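Long-range contacts in penaeus monodon metallodensovirus major capsid protein (Penaeus monodon metallodensovirus, PDB 6WH7), which builds the protein shell of a shrimp densovirus, with sixty copies assembling into a closed capsid that probably encloses the viral genome: residues R73-T78 / D187-T192; I81-N86 / H271-P276; I158-D163 / N206-W211. All blocks are in the same frame, centred on the assembly; numbering follows the deposited sequence.

Interaction 1. Residues R73-T78 / D187-T192; sequences RGLTPT and DYVAST
Val-189 is the first residue of 187-192 to meet the other segment: its CG1 lies 3.7 Å from Leu-75 CD1. The two side chains pass one another head to tail, in contact through one methyl apiece. On the valine that methyl stands beside the backbone N (chi1 -67°). Leu-75 swings CG opposite its own N (chi1 -170°), which carries its branch end closer to the valine than its CB direction alone would. The carbonyl of Val-189 accepts a hydrogen bond from Trp-178 NE1. Ala-190 turns its methyl away, toward Val-170, and its backbone is bonded to Met-80, so it approaches 73-78 mainly with its carbonyl. Residues 73-78 leave the long strand 59-75 of one sheet of the viral jelly roll, turn a corner at Gly-74, which has positive phi, and lead to strand 79-83 of the other sheet. Strand 189-191 pairs with the outer side of 79-83, and although 75-78 and 189-192 run almost the same way, 10° apart, they exchange no hydrogen bonds and meet by van der Waals packing of side chains and of methyls against carbonyls. At Ser-191 the partner changes to Thr-78, whose CG2 comes 3.8 Å from the serine OG. Thr-192 closes the contact with two crossed approaches. Its CG2 sits 3.5 Å from Thr-78 O, while its own O is 3.7 Å from Thr-78 CG2, each threonine setting a methyl against the other's carbonyl oxygen.

Interaction 2. Residues I81-N86 / H271-P276; sequences IVIPWN and HYLSFP
Trp-85 and His-271 lie face to face, their planes 10° apart and the centroid of the indole five-membered ring 3.8 Å from that of the imidazole. The histidine has Trp-85 CE2 over its centre, whereas on the indole face His-271 CE1 is offset toward the rim. Ile-83 O lies in plane at the indole edge, and Ile-81 O lies near the plane of the Tyr-272 ring, at its edge. Trp-85 reaches its stack by placing CG between its backbone N and carbonyl carbon (chi1 81°). The contact joins adjacent strands 79-83 and 270-274, the C and H strands of the CHEF sheet of the jelly roll; an inverse gamma turn centred on Pro-84 then leads from Ile-83 into Trp-85. The strands run antiparallel: Ile-81 and Leu-273 form a hydrogen-bonded pair, Ile-81 N to Leu-273 O at 2.6 Å and Leu-273 N to Ile-81 O at 2.8 Å, and Ile-83 N donates to His-271 O over 2.8 Å. On the face bearing the isoleucines, Ile-83 CD1 packs 3.6 Å from Leu-273 CD1; on the other, Val-82 CG2 is 4.0 Å from Tyr-272 CE1. Two ring nitrogens find partners beyond the segments: Trp-85 NE1 donates to Ala-269 O, and His-271 ND1 is bonded to Tyr-126 OH. Stacking and these bonds together should fix the rotation of both rings, seating a buried imidazole in largely aromatic and aliphatic surroundings.

Interaction 3. Residues I158-D163 / N206-W211; sequences IHSIDD and NKNRYW
Ile-158 and Tyr-210 run alongside each other in the same direction, Ile-158 CG1 resting obliquely against the phenol ring, 3.4 Å from Tyr-210 CD1. On the same sheet face Ser-160 OG donates to Asn-208 OD1 over 2.5 Å, in the plane of the amide carbonyl; the other end of that amide, ND2, bonds to Phe-205 O. The opposite face carries His-159, Ile-161, Lys-207 and Arg-209. With its chain straight as far as NE, Arg-209 crosses Ile-161 so that the isoleucine's CD1 lies at the guanidinium edge, while NH1 lies near the plane of the His-159 ring, at its edge. Beyond the strands Asp-163 OD2 uses its anti lone pair to take a hydrogen bond from Asn-206 ND2, 3.1 Å away, with carboxylate and amide planes turned 62° apart. Lys-207 crosses this aspartate with its methylenes; bends at chi3 and chi4 leave NZ 5.5 Å from Asp-163 OD2. Four backbone hydrogen bonds, two in each of the pairs His-159/Arg-209 and Ile-161/Lys-207, tie the antiparallel strands together. Strand 157-162 has 270-274 along its other side, and the face of His-159 and Arg-209 packs on Phe-220 of strand 218-222 in the facing jelly-roll sheet. Strand 207-211 is the outermost of its sheet within the chain, yet Arg-209 and Tyr-210 pair antiparallel with a strand of a neighbouring subunit, extending the sheet across the interface.

All three contacts reach one sheet of the jelly roll, whose strands run 189-191, 79-83, 270-274, 157-162, 207-211; interaction 1 joins its edge strand 189-191 to the chain arriving from the other sheet. Interaction 2 lies in the middle, its centre 9 Å from those of interactions 1 and 3, themselves 15 Å apart. Probable backbone hydrogen bonds connect it both ways, Val-82 N with Tyr-188 O and Ser-160 N with Tyr-272 O. Along the chain (73-78, 81-86, 158-163, 187-192, 206-211, 271-276) interaction 1 interleaves with both others, whereas interaction 3 falls wholly between the halves of interaction 2. Segments far apart in sequence thus build one sheet, from strand 189-191 to 207-211 at the subunit interface.

Interaction 1. Residues R73-T78 / D187-T192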
ATOM      1  N   ARG A  73      38.774  24.126 -95.298  1.00 23.29           N
ATOM      2  CA  ARG A  73      39.647  25.202 -95.725  1.00 23.29           C
ATOM      3  C   ARG A  73      38.988  26.033 -96.809  1.00 23.29           C
ATOM      4  O   ARG A  73      38.172  25.538 -97.590  1.00 23.29           O
ATOM      5  CB  ARG A  73      40.980  24.677 -96.239  1.00 27.74           C
ATOM      6  CG  ARG A  73      41.860  24.113 -95.172  1.00 27.74           C
ATOM      7  CD  ARG A  73      43.178  23.760 -95.771  1.00 27.74           C
ATOM      8  NE  ARG A  73      43.758  24.939 -96.396  1.00 27.74           N
ATOM      9  CZ  ARG A  73      44.397  25.895 -95.736  1.00 27.74           C
ATOM     10  NH1 ARG A  73      44.540  25.816 -94.424  1.00 27.74           N
ATOM     11  NH2 ARG A  73      44.886  26.933 -96.390  1.00 27.74           N
ATOM     12  N   GLY A  74      39.366  27.308 -96.853  1.00 24.07           N
ATOM     13  CA  GLY A  74      38.874  28.203 -97.877  1.00 24.07           C
ATOM     14  C   GLY A  74      37.412  28.543 -97.768  1.00 24.07           C
ATOM     15  O   GLY A  74      36.799  28.915 -98.770  1.00 24.07           O
ATOM     16  N   LEU A  75      36.836  28.442 -96.579  1.00 22.42           N
ATOM     17  CA  LEU A  75      35.413  28.684 -96.385  1.00 22.42           C
ATOM     18  C   LEU A  75      35.244  30.142 -95.978  1.00 22.42           C
ATOM     19  O   LEU A  75      35.692  30.546 -94.903  1.00 22.42           O
ATOM     20  CB  LEU A  75      34.856  27.746 -95.320  1.00 19.79           C
ATOM     21  CG  LEU A  75      33.346  27.672 -95.132  1.00 19.79           C
ATOM     22  CD1 LEU A  75      32.752  26.947 -96.305  1.00 19.79           C
ATOM     23  CD2 LEU A  75      32.971  26.999 -93.833  1.00 19.79           C
ATOM     24  N   THR A  76      34.622  30.936 -96.839  1.00 22.16           N
ATOM     25  CA  THR A  76      34.341  32.326 -96.522  1.00 22.16           C
ATOM     26  C   THR A  76      33.163  32.392 -95.561  1.00 22.16           C
ATOM     27  O   THR A  76      32.469  31.400 -95.344  1.00 22.16           O
ATOM     28  CB  THR A  76      34.073  33.111 -97.804  1.00 22.96           C
ATOM     29  OG1 THR A  76      32.911  32.602 -98.458  1.00 22.96           O
ATOM     30  CG2 THR A  76      35.250  32.995 -98.740  1.00 22.96           C
ATOM     31  N   PRO A  77      32.923  33.545 -94.930  1.00 22.64           N
ATOM     32  CA  PRO A  77      31.813  33.625 -93.971  1.00 22.64           C
ATOM     33  C   PRO A  77      30.440  33.522 -94.602  1.00 22.64           C
ATOM     34  O   PRO A  77      29.468  33.270 -93.882  1.00 22.64           O
ATOM     35  CB  PRO A  77      32.020  34.991 -93.316  1.00 22.34           C
ATOM     36  CG  PRO A  77      32.762  35.764 -94.320  1.00 22.34           C
ATOM     37  CD  PRO A  77      33.710  34.788 -94.924  1.00 22.34           C
ATOM     38  N   THR A  78      30.319  33.726 -95.910  1.00 22.80           N
ATOM     39  CA  THR A  78      29.026  33.590 -96.566  1.00 22.80           C
ATOM     40  C   THR A  78      28.694  32.131 -96.844  1.00 22.80           C
ATOM     41  O   THR A  78      27.549  31.705 -96.673  1.00 22.80           O
ATOM     42  CB  THR A  78      29.021  34.397 -97.861  1.00 25.24           C
ATOM     43  OG1 THR A  78      29.246  35.775 -97.556  1.00 25.24           O
ATOM     44  CG2 THR A  78      27.698  34.260 -98.570  1.00 25.24           C
ATOM     45  N   ASP A 187      33.533  18.550 -97.172  1.00 18.64           N
ATOM     46  CA  ASP A 187      33.886  19.567 -98.142  1.00 18.64           C
ATOM     47  C   ASP A 187      32.698  20.173 -98.862  1.00 18.64           C
ATOM     48  O   ASP A 187      32.901  21.009 -99.745  1.00 18.64           O
ATOM     49  CB  ASP A 187      34.879  19.005 -99.156  1.00 20.46           C
ATOM     50  CG  ASP A 187      34.367  17.775 -99.835  1.00 20.46           C
ATOM     51  OD1 ASP A 187      33.340  17.232 -99.387  1.00 20.46           O
ATOM     52  OD2 ASP A 187      34.986  17.351-100.830  1.00 20.46           O
ATOM     53  N   TYR A 188      31.473  19.765 -98.556  1.00 17.80           N
ATOM     54  CA  TYR A 188      30.350  20.239 -99.350  1.00 17.80           C
ATOM     55  C   TYR A 188      30.044  21.659 -98.913  1.00 17.80           C
ATOM     56  O   TYR A 188      29.590  21.885 -97.791  1.00 17.80           O
ATOM     57  CB  TYR A 188      29.126  19.349 -99.173  1.00 18.04           C
ATOM     58  CG  TYR A 188      29.303  17.921 -99.610  1.00 18.04           C
ATOM     59  CD1 TYR A 188      30.191  17.586-100.609  1.00 18.04           C
ATOM     60  CD2 TYR A 188      28.521  16.919 -99.073  1.00 18.04           C
ATOM     61  CE1 TYR A 188      30.337  16.287-101.016  1.00 18.04           C
ATOM     62  CE2 TYR A 188      28.657  15.619 -99.480  1.00 18.04           C
ATOM     63  CZ  TYR A 188      29.563  15.310-100.452  1.00 18.04           C
ATOM     64  OH  TYR A 188      29.698  14.013-100.866  1.00 18.04           O
ATOM     65  N   VAL A 189      30.246  22.612 -99.812  1.00 19.32           N
ATOM     66  CA  VAL A 189      30.114  24.025 -99.498  1.00 19.32           C
ATOM     67  C   VAL A 189      28.890  24.559-100.214  1.00 19.32           C
ATOM     68  O   VAL A 189      28.692  24.306-101.406  1.00 19.32           O
ATOM     69  CB  VAL A 189      31.375  24.823 -99.877  1.00 19.96           C
ATOM     70  CG1 VAL A 189      32.526  24.418 -99.022  1.00 19.96           C
ATOM     71  CG2 VAL A 189      31.741  24.572-101.293  1.00 19.96           C
ATOM     72  N   ALA A 190      28.058  25.273 -99.476  1.00 20.86           N
ATOM     73  CA  ALA A 190      26.910  25.960-100.029  1.00 20.86           C
ATOM     74  C   ALA A 190      27.039  27.437 -99.723  1.00 20.86           C
ATOM     75  O   ALA A 190      27.393  27.817 -98.607  1.00 20.86           O
ATOM     76  CB  ALA A 190      25.620  25.424 -99.448  1.00 19.50           C
ATOM     77  N   SER A 191      26.762  28.264-100.713  1.00 25.85           N
ATOM     78  CA  SER A 191      26.748  29.706-100.535  1.00 25.85           C
ATOM     79  C   SER A 191      25.294  30.138-100.455  1.00 25.85           C
ATOM     80  O   SER A 191      24.575  30.104-101.456  1.00 25.85           O
ATOM     81  CB  SER A 191      27.474  30.406-101.678  1.00 27.78           C
ATOM     82  OG  SER A 191      27.453  31.811-101.508  1.00 27.78           O
ATOM     83  N   THR A 192      24.860  30.537 -99.270  1.00 29.13           N
ATOM     84  CA  THR A 192      23.503  31.037 -99.098  1.00 29.13           C
ATOM     85  C   THR A 192      23.440  32.494 -99.537  1.00 29.13           C
ATOM     86  O   THR A 192      24.169  33.345 -99.018  1.00 29.13           O
ATOM     87  CB  THR A 192      23.050  30.857 -97.652  1.00 28.17           C
ATOM     88  OG1 THR A 192      21.726  31.381 -97.489  1.00 28.17           O
ATOM     89  CG2 THR A 192      24.028  31.499 -96.672  1.00 28.17           C
TER

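Interaction 2. Residues I81-N86 / H271-P276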
ATOM      1  N   ILE A  81      29.694  24.810 -94.708  1.00 15.83           N
ATOM      2  CA  ILE A  81      29.862  23.380 -94.935  1.00 15.83           C
ATOM      3  C   ILE A  81      28.553  22.685 -94.619  1.00 15.83           C
ATOM      4  O   ILE A  81      27.963  22.904 -93.560  1.00 15.83           O
ATOM      5  CB  ILE A  81      31.000  22.806 -94.080  1.00 16.30           C
ATOM      6  CG1 ILE A  81      32.337  23.385 -94.504  1.00 16.30           C
ATOM      7  CG2 ILE A  81      31.044  21.305 -94.204  1.00 16.30           C
ATOM      8  CD1 ILE A  81      32.709  23.009 -95.887  1.00 16.30           C
ATOM      9  N   VAL A  82      28.100  21.844 -95.533  1.00 14.97           N
ATOM     10  CA  VAL A  82      26.856  21.109 -95.382  1.00 14.97           C
ATOM     11  C   VAL A  82      27.200  19.729 -94.852  1.00 14.97           C
ATOM     12  O   VAL A  82      27.907  18.966 -95.517  1.00 14.97           O
ATOM     13  CB  VAL A  82      26.104  21.021 -96.714  1.00 14.99           C
ATOM     14  CG1 VAL A  82      24.822  20.254 -96.548  1.00 14.99           C
ATOM     15  CG2 VAL A  82      25.847  22.404 -97.247  1.00 14.99           C
ATOM     16  N   ILE A  83      26.727  19.409 -93.656  1.00 13.51           N
ATOM     17  CA  ILE A  83      27.023  18.106 -93.076  1.00 13.51           C
ATOM     18  C   ILE A  83      26.024  17.124 -93.666  1.00 13.51           C
ATOM     19  O   ILE A  83      24.835  17.183 -93.328  1.00 13.51           O
ATOM     20  CB  ILE A  83      26.931  18.129 -91.544  1.00 12.94           C
ATOM     21  CG1 ILE A  83      27.698  19.318 -90.975  1.00 12.94           C
ATOM     22  CG2 ILE A  83      27.476  16.852 -90.968  1.00 12.94           C
ATOM     23  CD1 ILE A  83      29.103  19.365 -91.375  1.00 12.94           C
ATOM     24  N   PRO A  84      26.438  16.205 -94.520  1.00 13.21           N
ATOM     25  CA  PRO A  84      25.498  15.258 -95.128  1.00 13.21           C
ATOM     26  C   PRO A  84      25.107  14.164 -94.143  1.00 13.21           C
ATOM     27  O   PRO A  84      25.168  12.975 -94.451  1.00 13.21           O
ATOM     28  CB  PRO A  84      26.293  14.705 -96.309  1.00 13.79           C
ATOM     29  CG  PRO A  84      27.676  14.755 -95.847  1.00 13.79           C
ATOM     30  CD  PRO A  84      27.816  15.944 -94.957  1.00 13.79           C
ATOM     31  N   TRP A  85      24.699  14.569 -92.952  1.00 12.30           N
ATOM     32  CA  TRP A  85      24.479  13.631 -91.870  1.00 12.30           C
ATOM     33  C   TRP A  85      23.110  12.994 -91.960  1.00 12.30           C
ATOM     34  O   TRP A  85      22.775  12.156 -91.125  1.00 12.30           O
ATOM     35  CB  TRP A  85      24.630  14.349 -90.535  1.00 11.50           C
ATOM     36  CG  TRP A  85      23.417  15.106 -90.136  1.00 11.50           C
ATOM     37  CD1 TRP A  85      22.891  16.196 -90.743  1.00 11.50           C
ATOM     38  CD2 TRP A  85      22.633  14.882 -88.965  1.00 11.50           C
ATOM     39  NE1 TRP A  85      21.776  16.621 -90.069  1.00 11.50           N
ATOM     40  CE2 TRP A  85      21.609  15.834 -88.962  1.00 11.50           C
ATOM     41  CE3 TRP A  85      22.684  13.948 -87.928  1.00 11.50           C
ATOM     42  CZ2 TRP A  85      20.651  15.882 -87.965  1.00 11.50           C
ATOM     43  CZ3 TRP A  85      21.738  14.000 -86.944  1.00 11.50           C
ATOM     44  CH2 TRP A  85      20.730  14.959 -86.967  1.00 11.50           C
ATOM     45  N   ASN A  86      22.303  13.401 -92.930  1.00 13.13           N
ATOM     46  CA  ASN A  86      21.031  12.762 -93.193  1.00 13.13           C
ATOM     47  C   ASN A  86      21.113  11.709 -94.280  1.00 13.13           C
ATOM     48  O   ASN A  86      20.090  11.137 -94.647  1.00 13.13           O
ATOM     49  CB  ASN A  86      19.957  13.802 -93.523  1.00 13.55           C
ATOM     50  CG  ASN A  86      20.320  14.674 -94.684  1.00 13.55           C
ATOM     51  OD1 ASN A  86      21.481  14.780 -95.058  1.00 13.55           O
ATOM     52  ND2 ASN A  86      19.320  15.303 -95.276  1.00 13.55           N
ATOM     53  N   HIS A 271      22.553  20.283 -90.686  1.00 12.58           N
ATOM     54  CA  HIS A 271      23.724  20.639 -89.909  1.00 12.58           C
ATOM     55  C   HIS A 271      24.745  21.295 -90.816  1.00 12.58           C
ATOM     56  O   HIS A 271      24.969  20.855 -91.943  1.00 12.58           O
ATOM     57  CB  HIS A 271      24.333  19.446 -89.186  1.00 11.16           C
ATOM     58  CG  HIS A 271      23.487  18.931 -88.068  1.00 11.16           C
ATOM     59  ND1 HIS A 271      23.861  17.865 -87.285  1.00 11.16           N
ATOM     60  CD2 HIS A 271      22.271  19.317 -87.622  1.00 11.16           C
ATOM     61  CE1 HIS A 271      22.928  17.636 -86.382  1.00 11.16           C
ATOM     62  NE2 HIS A 271      21.948  18.499 -86.570  1.00 11.16           N
ATOM     63  N   TYR A 272      25.344  22.360 -90.312  1.00 13.02           N
ATOM     64  CA  TYR A 272      26.117  23.286 -91.112  1.00 13.02           C
ATOM     65  C   TYR A 272      27.316  23.737 -90.306  1.00 13.02           C
ATOM     66  O   TYR A 272      27.203  23.987 -89.105  1.00 13.02           O
ATOM     67  CB  TYR A 272      25.267  24.490 -91.494  1.00 13.88           C
ATOM     68  CG  TYR A 272      24.078  24.153 -92.348  1.00 13.88           C
ATOM     69  CD1 TYR A 272      24.230  23.611 -93.607  1.00 13.88           C
ATOM     70  CD2 TYR A 272      22.801  24.294 -91.852  1.00 13.88           C
ATOM     71  CE1 TYR A 272      23.142  23.297 -94.372  1.00 13.88           C
ATOM     72  CE2 TYR A 272      21.715  23.973 -92.603  1.00 13.88           C
ATOM     73  CZ  TYR A 272      21.888  23.475 -93.859  1.00 13.88           C
ATOM     74  OH  TYR A 272      20.785  23.156 -94.602  1.00 13.88           O
ATOM     75  N   LEU A 273      28.459  23.829 -90.964  1.00 14.51           N
ATOM     76  CA  LEU A 273      29.655  24.390 -90.366  1.00 14.51           C
ATOM     77  C   LEU A 273      29.977  25.703 -91.051  1.00 14.51           C
ATOM     78  O   LEU A 273      29.837  25.832 -92.268  1.00 14.51           O
ATOM     79  CB  LEU A 273      30.833  23.428 -90.465  1.00 13.82           C
ATOM     80  CG  LEU A 273      30.631  22.179 -89.623  1.00 13.82           C
ATOM     81  CD1 LEU A 273      31.759  21.212 -89.814  1.00 13.82           C
ATOM     82  CD2 LEU A 273      30.492  22.552 -88.175  1.00 13.82           C
ATOM     83  N   SER A 274      30.403  26.678 -90.262  1.00 15.58           N
ATOM     84  CA  SER A 274      30.601  28.022 -90.768  1.00 15.58           C
ATOM     85  C   SER A 274      31.621  28.712 -89.885  1.00 15.58           C
ATOM     86  O   SER A 274      31.874  28.293 -88.757  1.00 15.58           O
ATOM     87  CB  SER A 274      29.282  28.794 -90.797  1.00 17.15           C
ATOM     88  OG  SER A 274      29.459  30.097 -91.300  1.00 17.15           O
ATOM     89  N   PHE A 275      32.210  29.770 -90.417  1.00 17.03           N
ATOM     90  CA  PHE A 275      33.114  30.551 -89.603  1.00 17.03           C
ATOM     91  C   PHE A 275      32.579  31.962 -89.446  1.00 17.03           C
ATOM     92  O   PHE A 275      31.877  32.464 -90.326  1.00 17.03           O
ATOM     93  CB  PHE A 275      34.520  30.603 -90.206  1.00 18.45           C
ATOM     94  CG  PHE A 275      35.194  29.279 -90.258  1.00 18.45           C
ATOM     95  CD1 PHE A 275      35.795  28.754 -89.139  1.00 18.45           C
ATOM     96  CD2 PHE A 275      35.237  28.562 -91.429  1.00 18.45           C
ATOM     97  CE1 PHE A 275      36.409  27.540 -89.185  1.00 18.45           C
ATOM     98  CE2 PHE A 275      35.857  27.347 -91.475  1.00 18.45           C
ATOM     99  CZ  PHE A 275      36.442  26.837 -90.355  1.00 18.45           C
ATOM    100  N   PRO A 276      32.876  32.619 -88.333  1.00 18.08           N
ATOM    101  CA  PRO A 276      32.427  33.984 -88.145  1.00 18.08           C
ATOM    102  C   PRO A 276      33.130  34.919 -89.108  1.00 18.08           C
ATOM    103  O   PRO A 276      34.319  34.740 -89.400  1.00 18.08           O
ATOM    104  CB  PRO A 276      32.819  34.281 -86.694  1.00 17.17           C
ATOM    105  CG  PRO A 276      33.957  33.397 -86.449  1.00 17.17           C
ATOM    106  CD  PRO A 276      33.641  32.140 -87.176  1.00 17.17           C
TER

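Interaction 3. Residues I158-D163 / N206-W211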
ATOM      1  N   ILE A 158      31.536  27.675 -86.197  1.00 14.31           N
ATOM      2  CA  ILE A 158      30.123  27.693 -85.854  1.00 14.31           C
ATOM      3  C   ILE A 158      29.488  26.416 -86.373  1.00 14.31           C
ATOM      4  O   ILE A 158      29.515  26.149 -87.576  1.00 14.31           O
ATOM      5  CB  ILE A 158      29.426  28.926 -86.442  1.00 14.36           C
ATOM      6  CG1 ILE A 158      30.108  30.196 -85.962  1.00 14.36           C
ATOM      7  CG2 ILE A 158      27.986  28.954 -86.018  1.00 14.36           C
ATOM      8  CD1 ILE A 158      29.640  31.422 -86.658  1.00 14.36           C
ATOM      9  N   HIS A 159      28.924  25.621 -85.476  1.00 13.06           N
ATOM     10  CA  HIS A 159      28.077  24.511 -85.872  1.00 13.06           C
ATOM     11  C   HIS A 159      26.636  24.984 -85.826  1.00 13.06           C
ATOM     12  O   HIS A 159      26.150  25.400 -84.773  1.00 13.06           O
ATOM     13  CB  HIS A 159      28.241  23.302 -84.965  1.00 12.16           C
ATOM     14  CG  HIS A 159      27.472  22.113 -85.436  1.00 12.16           C
ATOM     15  ND1 HIS A 159      27.879  21.342 -86.498  1.00 12.16           N
ATOM     16  CD2 HIS A 159      26.263  21.636 -85.070  1.00 12.16           C
ATOM     17  CE1 HIS A 159      26.990  20.393 -86.717  1.00 12.16           C
ATOM     18  NE2 HIS A 159      25.997  20.552 -85.866  1.00 12.16           N
ATOM     19  N   SER A 160      25.953  24.908 -86.954  1.00 12.99           N
ATOM     20  CA  SER A 160      24.593  25.396 -87.069  1.00 12.99           C
ATOM     21  C   SER A 160      23.657  24.231 -87.329  1.00 12.99           C
ATOM     22  O   SER A 160      23.917  23.405 -88.205  1.00 12.99           O
ATOM     23  CB  SER A 160      24.485  26.418 -88.192  1.00 14.23           C
ATOM     24  OG  SER A 160      25.289  27.547 -87.924  1.00 14.23           O
ATOM     25  N   ILE A 161      22.583  24.161 -86.558  1.00 14.04           N
ATOM     26  CA  ILE A 161      21.489  23.236 -86.801  1.00 14.04           C
ATOM     27  C   ILE A 161      20.308  24.058 -87.277  1.00 14.04           C
ATOM     28  O   ILE A 161      19.902  25.009 -86.603  1.00 14.04           O
ATOM     29  CB  ILE A 161      21.120  22.444 -85.540  1.00 12.80           C
ATOM     30  CG1 ILE A 161      22.285  21.577 -85.089  1.00 12.80           C
ATOM     31  CG2 ILE A 161      19.924  21.586 -85.805  1.00 12.80           C
ATOM     32  CD1 ILE A 161      22.047  20.925 -83.778  1.00 12.80           C
ATOM     33  N   ASP A 162      19.748  23.700 -88.420  1.00 14.85           N
ATOM     34  CA  ASP A 162      18.658  24.481 -88.978  1.00 14.85           C
ATOM     35  C   ASP A 162      17.370  23.751 -88.630  1.00 14.85           C
ATOM     36  O   ASP A 162      16.923  22.867 -89.359  1.00 14.85           O
ATOM     37  CB  ASP A 162      18.845  24.619 -90.482  1.00 16.31           C
ATOM     38  CG  ASP A 162      17.895  25.593 -91.096  1.00 16.31           C
ATOM     39  OD1 ASP A 162      17.165  26.264 -90.344  1.00 16.31           O
ATOM     40  OD2 ASP A 162      17.879  25.689 -92.335  1.00 16.31           O
ATOM     41  N   ASP A 163      16.739  24.188 -87.546  1.00 16.62           N
ATOM     42  CA  ASP A 163      15.510  23.610 -87.024  1.00 16.62           C
ATOM     43  C   ASP A 163      14.280  24.190 -87.690  1.00 16.62           C
ATOM     44  O   ASP A 163      13.331  23.463 -87.992  1.00 16.62           O
ATOM     45  CB  ASP A 163      15.443  23.830 -85.519  1.00 18.02           C
ATOM     46  CG  ASP A 163      16.428  22.974 -84.770  1.00 18.02           C
ATOM     47  OD1 ASP A 163      16.850  21.946 -85.329  1.00 18.02           O
ATOM     48  OD2 ASP A 163      16.798  23.336 -83.635  1.00 18.02           O
ATOM     49  N   ASN A 206      18.638  28.507 -86.385  1.00 15.69           N
ATOM     50  CA  ASN A 206      18.174  28.489 -85.007  1.00 15.69           C
ATOM     51  C   ASN A 206      19.287  28.189 -84.021  1.00 15.69           C
ATOM     52  O   ASN A 206      19.701  29.063 -83.258  1.00 15.69           O
ATOM     53  CB  ASN A 206      17.063  27.457 -84.840  1.00 16.81           C
ATOM     54  CG  ASN A 206      16.470  27.476 -83.463  1.00 16.81           C
ATOM     55  OD1 ASN A 206      16.357  28.522 -82.838  1.00 16.81           O
ATOM     56  ND2 ASN A 206      16.136  26.307 -82.956  1.00 16.81           N
ATOM     57  N   LYS A 207      19.767  26.952 -84.019  1.00 14.89           N
ATOM     58  CA  LYS A 207      20.787  26.523 -83.076  1.00 14.89           C
ATOM     59  C   LYS A 207      22.150  26.718 -83.710  1.00 14.89           C
ATOM     60  O   LYS A 207      22.450  26.115 -84.743  1.00 14.89           O
ATOM     61  CB  LYS A 207      20.589  25.064 -82.677  1.00 16.27           C
ATOM     62  CG  LYS A 207      19.317  24.811 -81.916  1.00 16.27           C
ATOM     63  CD  LYS A 207      19.207  23.365 -81.496  1.00 16.27           C
ATOM     64  CE  LYS A 207      20.206  23.048 -80.404  1.00 16.27           C
ATOM     65  NZ  LYS A 207      19.892  23.788 -79.156  1.00 16.27           N
ATOM     66  N   ASN A 208      22.964  27.569 -83.104  1.00 14.38           N
ATOM     67  CA  ASN A 208      24.312  27.839 -83.578  1.00 14.38           C
ATOM     68  C   ASN A 208      25.240  27.678 -82.392  1.00 14.38           C
ATOM     69  O   ASN A 208      25.164  28.457 -81.443  1.00 14.38           O
ATOM     70  CB  ASN A 208      24.421  29.245 -84.152  1.00 15.03           C
ATOM     71  CG  ASN A 208      23.556  29.444 -85.351  1.00 15.03           C
ATOM     72  OD1 ASN A 208      23.887  29.011 -86.446  1.00 15.03           O
ATOM     73  ND2 ASN A 208      22.432  30.104 -85.157  1.00 15.03           N
ATOM     74  N   ARG A 209      26.111  26.684 -82.436  1.00 14.34           N
ATOM     75  CA  ARG A 209      27.128  26.500 -81.413  1.00 14.34           C
ATOM     76  C   ARG A 209      28.422  27.116 -81.906  1.00 14.34           C
ATOM     77  O   ARG A 209      28.894  26.775 -82.990  1.00 14.34           O
ATOM     78  CB  ARG A 209      27.335  25.024 -81.095  1.00 14.79           C
ATOM     79  CG  ARG A 209      26.174  24.395 -80.391  1.00 14.79           C
ATOM     80  CD  ARG A 209      26.390  22.921 -80.178  1.00 14.79           C
ATOM     81  NE  ARG A 209      25.260  22.331 -79.479  1.00 14.79           N
ATOM     82  CZ  ARG A 209      24.130  21.977 -80.072  1.00 14.79           C
ATOM     83  NH1 ARG A 209      23.983  22.158 -81.371  1.00 14.79           N
ATOM     84  NH2 ARG A 209      23.144  21.450 -79.367  1.00 14.79           N
ATOM     85  N   TYR A 210      28.992  28.022 -81.122  1.00 15.30           N
ATOM     86  CA  TYR A 210      30.321  28.529 -81.423  1.00 15.30           C
ATOM     87  C   TYR A 210      31.297  27.607 -80.720  1.00 15.30           C
ATOM     88  O   TYR A 210      31.361  27.579 -79.490  1.00 15.30           O
ATOM     89  CB  TYR A 210      30.519  29.975 -80.984  1.00 15.15           C
ATOM     90  CG  TYR A 210      29.613  30.975 -81.651  1.00 15.15           C
ATOM     91  CD1 TYR A 210      28.924  30.658 -82.796  1.00 15.15           C
ATOM     92  CD2 TYR A 210      29.579  32.281 -81.223  1.00 15.15           C
ATOM     93  CE1 TYR A 210      28.125  31.575 -83.423  1.00 15.15           C
ATOM     94  CE2 TYR A 210      28.797  33.220 -81.854  1.00 15.15           C
ATOM     95  CZ  TYR A 210      28.073  32.862 -82.955  1.00 15.15           C
ATOM     96  OH  TYR A 210      27.291  33.789 -83.593  1.00 15.15           O
ATOM     97  N   TRP A 211      32.055  26.861 -81.499  1.00 15.58           N
ATOM     98  CA  TRP A 211      32.835  25.754 -80.983  1.00 15.58           C
ATOM     99  C   TRP A 211      34.302  26.113 -81.104  1.00 15.58           C
ATOM    100  O   TRP A 211      34.774  26.472 -82.184  1.00 15.58           O
ATOM    101  CB  TRP A 211      32.460  24.469 -81.715  1.00 14.31           C
ATOM    102  CG  TRP A 211      33.142  23.237 -81.272  1.00 14.31           C
ATOM    103  CD1 TRP A 211      33.126  22.703 -80.029  1.00 14.31           C
ATOM    104  CD2 TRP A 211      33.745  22.254 -82.114  1.00 14.31           C
ATOM    105  NE1 TRP A 211      33.788  21.508 -80.010  1.00 14.31           N
ATOM    106  CE2 TRP A 211      34.164  21.203 -81.288  1.00 14.31           C
ATOM    107  CE3 TRP A 211      34.005  22.176 -83.485  1.00 14.31           C
ATOM    108  CZ2 TRP A 211      34.834  20.096 -81.783  1.00 14.31           C
ATOM    109  CZ3 TRP A 211      34.661  21.076 -83.968  1.00 14.31           C
ATOM    110  CH2 TRP A 211      35.075  20.051 -83.126  1.00 14.31           C
TER